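CurF (Lyngbya majuscula, PDB 2Q35) probably decarboxylates an intermediate of polyketide beta-branching through its crotonase-fold ECH2 domain, probably in the making of curacin A. Local coordinates at residues M128-T133 / S237-E242. The protein carries 1 engineered substitution. Numbering follows the deposited sequence.
Sequences MKYGFT and SRIQQE
Y130 and E242 meet because each side chain sets its CG anti to its own carbonyl carbon (chi1 -58° and -62°), which brings E242 CB and CG to the CD1-CE1 side of the phenol ring; the bend at chi2 (-60°) then turns the carboxylate off toward K129. The E242 CG stands 3.7 Å from Y130 CE1, while the carboxylate plane is steeply inclined to the ring. On the same tyrosine, I239 CG1 comes to 4.1 Å from Y130 CD1, the two side chains crossing at about a right angle. The isoleucine's CD1 continues to the edge of the F132 ring, 4.3 Å from F132 CE2, so that I239 links both aromatics. E242 OE1 lies 3.6 Å from K129 CD; K129 NZ is 5.2 Å from E242 OE1, too far for a salt bridge, so that any attraction is probably long-range. R238 runs extended past the end of helix 127-130, its CB 3.3 Å from Y130 O. That carbonyl is buried without a hydrogen-bond partner, covered by the aliphatic part of the arginine. The helix closes at G131, whose positive phi suits glycine; a CB there would collide with R238 CD. The guanidinium passes on to the second subunit, where R238 NH2 donates to K194 O. Replacing R238 by alanine would probably leave K194 O of the second subunit without this donor and strip from the buried Y130 O the cover that CD gives. The contact thus joins the short helix following strand 122-124 to the C-terminal helix 235-240 of this crotonase-family domain. Helix 66-73 packs against Y130 and I239, and the long helix 197-230 sends F230 against both I239 and F132, while S199 of the second subunit hydrogen-bonds G131 O.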
loop_
_atom_site.group_PDB
_atom_site.type_symbol
_atom_site.label_atom_id
_atom_site.label_comp_id
_atom_site.label_asym_id
_atom_site.label_seq_id
_atom_site.Cartn_x
_atom_site.Cartn_y
_atom_site.Cartn_z
ATOM N N MET A 128 10.005 -6.288 20.313
ATOM C CA MET A 128 11.445 -6.057 20.191
ATOM C C MET A 128 12.013 -5.141 21.279
ATOM O O MET A 128 13.234 -5.103 21.490
ATOM C CB MET A 128 11.811 -5.554 18.793
ATOM C CG MET A 128 11.632 -6.630 17.690
ATOM S SD MET A 128 12.958 -7.853 17.724
ATOM C CE MET A 128 14.228 -6.993 16.805
ATOM N N LYS A 129 11.128 -4.408 21.944
ATOM C CA LYS A 129 11.543 -3.635 23.124
ATOM C C LYS A 129 12.050 -4.576 24.205
ATOM O O LYS A 129 13.068 -4.304 24.849
ATOM C CB LYS A 129 10.403 -2.785 23.658
ATOM C CG LYS A 129 10.762 -2.009 24.952
ATOM C CD LYS A 129 9.970 -0.718 25.115
ATOM C CE LYS A 129 10.711 0.505 24.538
ATOM N NZ LYS A 129 9.895 1.793 24.517
ATOM N N TYR A 130 11.350 -5.694 24.397
ATOM C CA TYR A 130 11.814 -6.743 25.307
ATOM C C TYR A 130 12.978 -7.533 24.736
ATOM O O TYR A 130 13.661 -8.225 25.475
ATOM C CB TYR A 130 10.706 -7.742 25.607
ATOM C CG TYR A 130 9.463 -7.150 26.217
ATOM C CD1 TYR A 130 9.516 -6.495 27.445
ATOM C CD2 TYR A 130 8.236 -7.259 25.571
ATOM C CE1 TYR A 130 8.376 -5.963 28.015
ATOM C CE2 TYR A 130 7.072 -6.732 26.135
ATOM C CZ TYR A 130 7.157 -6.081 27.355
ATOM O OH TYR A 130 6.002 -5.561 27.918
ATOM N N GLY A 131 13.157 -7.469 23.418
ATOM C CA GLY A 131 14.341 -8.038 22.779
ATOM C C GLY A 131 14.070 -9.264 21.938
ATOM O O GLY A 131 15.024 -9.899 21.481
ATOM N N PHE A 132 12.789 -9.596 21.731
ATOM C CA PHE A 132 12.443 -10.813 20.965
ATOM C C PHE A 132 11.477 -10.488 19.831
ATOM O O PHE A 132 10.946 -9.371 19.739
ATOM C CB PHE A 132 11.906 -11.936 21.869
ATOM C CG PHE A 132 10.746 -11.530 22.730
ATOM C CD1 PHE A 132 9.484 -11.366 22.187
ATOM C CD2 PHE A 132 10.922 -11.304 24.092
ATOM C CE1 PHE A 132 8.405 -10.981 22.981
ATOM C CE2 PHE A 132 9.839 -10.912 24.892
ATOM C CZ PHE A 132 8.598 -10.760 24.341
ATOM N N THR A 133 11.306 -11.440 18.921
ATOM C CA THR A 133 10.535 -11.196 17.689
ATOM C C THR A 133 9.032 -11.409 17.913
ATOM O O THR A 133 8.635 -12.031 18.907
ATOM C CB THR A 133 11.032 -12.104 16.551
ATOM O OG1 THR A 133 10.972 -13.464 16.997
ATOM C CG2 THR A 133 12.496 -11.783 16.205
ATOM N N SER A 237 16.200 -10.609 31.927
ATOM C CA SER A 237 16.644 -9.330 32.493
ATOM C C SER A 237 16.036 -8.121 31.774
ATOM O O SER A 237 15.677 -7.111 32.406
ATOM C CB SER A 237 18.181 -9.246 32.493
ATOM O OG SER A 237 18.631 -7.967 32.929
ATOM N N ARG A 238 15.917 -8.218 30.451
ATOM C CA ARG A 238 15.291 -7.154 29.673
ATOM C C ARG A 238 13.831 -6.980 30.095
ATOM O O ARG A 238 13.363 -5.846 30.266
ATOM C CB ARG A 238 15.420 -7.429 28.160
ATOM C CG ARG A 238 16.837 -7.268 27.633
ATOM C CD ARG A 238 16.899 -7.589 26.163
ATOM N NE ARG A 238 18.036 -6.979 25.481
ATOM C CZ ARG A 238 17.958 -5.923 24.654
ATOM N NH1 ARG A 238 16.790 -5.356 24.376
ATOM N NH2 ARG A 238 19.054 -5.476 24.081
ATOM N N ILE A 239 13.123 -8.100 30.295
ATOM C CA ILE A 239 11.724 -8.036 30.717
ATOM C C ILE A 239 11.661 -7.428 32.118
ATOM O O ILE A 239 10.842 -6.542 32.371
ATOM C CB ILE A 239 11.011 -9.402 30.675
ATOM C CG1 ILE A 239 11.005 -9.925 29.226
ATOM C CG2 ILE A 239 9.569 -9.274 31.223
ATOM C CD1 ILE A 239 10.735 -11.419 29.100
ATOM N N GLN A 240 12.539 -7.893 33.008
ATOM C CA GLN A 240 12.609 -7.335 34.374
ATOM C C GLN A 240 12.710 -5.812 34.361
ATOM O O GLN A 240 12.050 -5.138 35.156
ATOM C CB GLN A 240 13.792 -7.903 35.160
ATOM C CG GLN A 240 13.925 -7.270 36.569
ATOM C CD GLN A 240 14.993 -7.934 37.422
ATOM O OE1 GLN A 240 15.156 -9.161 37.397
ATOM N NE2 GLN A 240 15.735 -7.127 38.179
ATOM N N GLN A 241 13.519 -5.270 33.456
ATOM C CA GLN A 241 13.756 -3.824 33.464
ATOM C C GLN A 241 12.610 -3.017 32.862
ATOM O O GLN A 241 12.620 -1.793 32.952
ATOM C CB GLN A 241 15.101 -3.478 32.817
ATOM C CG GLN A 241 16.282 -4.063 33.587
ATOM C CD GLN A 241 16.262 -3.709 35.081
ATOM O OE1 GLN A 241 16.551 -4.555 35.937
ATOM N NE2 GLN A 241 15.910 -2.456 35.395
ATOM N N GLU A 242 11.604 -3.691 32.290
ATOM C CA GLU A 242 10.429 -2.971 31.771
ATOM C C GLU A 242 9.267 -2.823 32.774
ATOM O O GLU A 242 8.266 -2.163 32.466
ATOM C CB GLU A 242 9.928 -3.599 30.468
ATOM C CG GLU A 242 10.944 -3.566 29.306
ATOM C CD GLU A 242 11.368 -2.152 28.914
ATOM O OE1 GLU A 242 10.479 -1.317 28.643
ATOM O OE2 GLU A 242 12.592 -1.880 28.863
#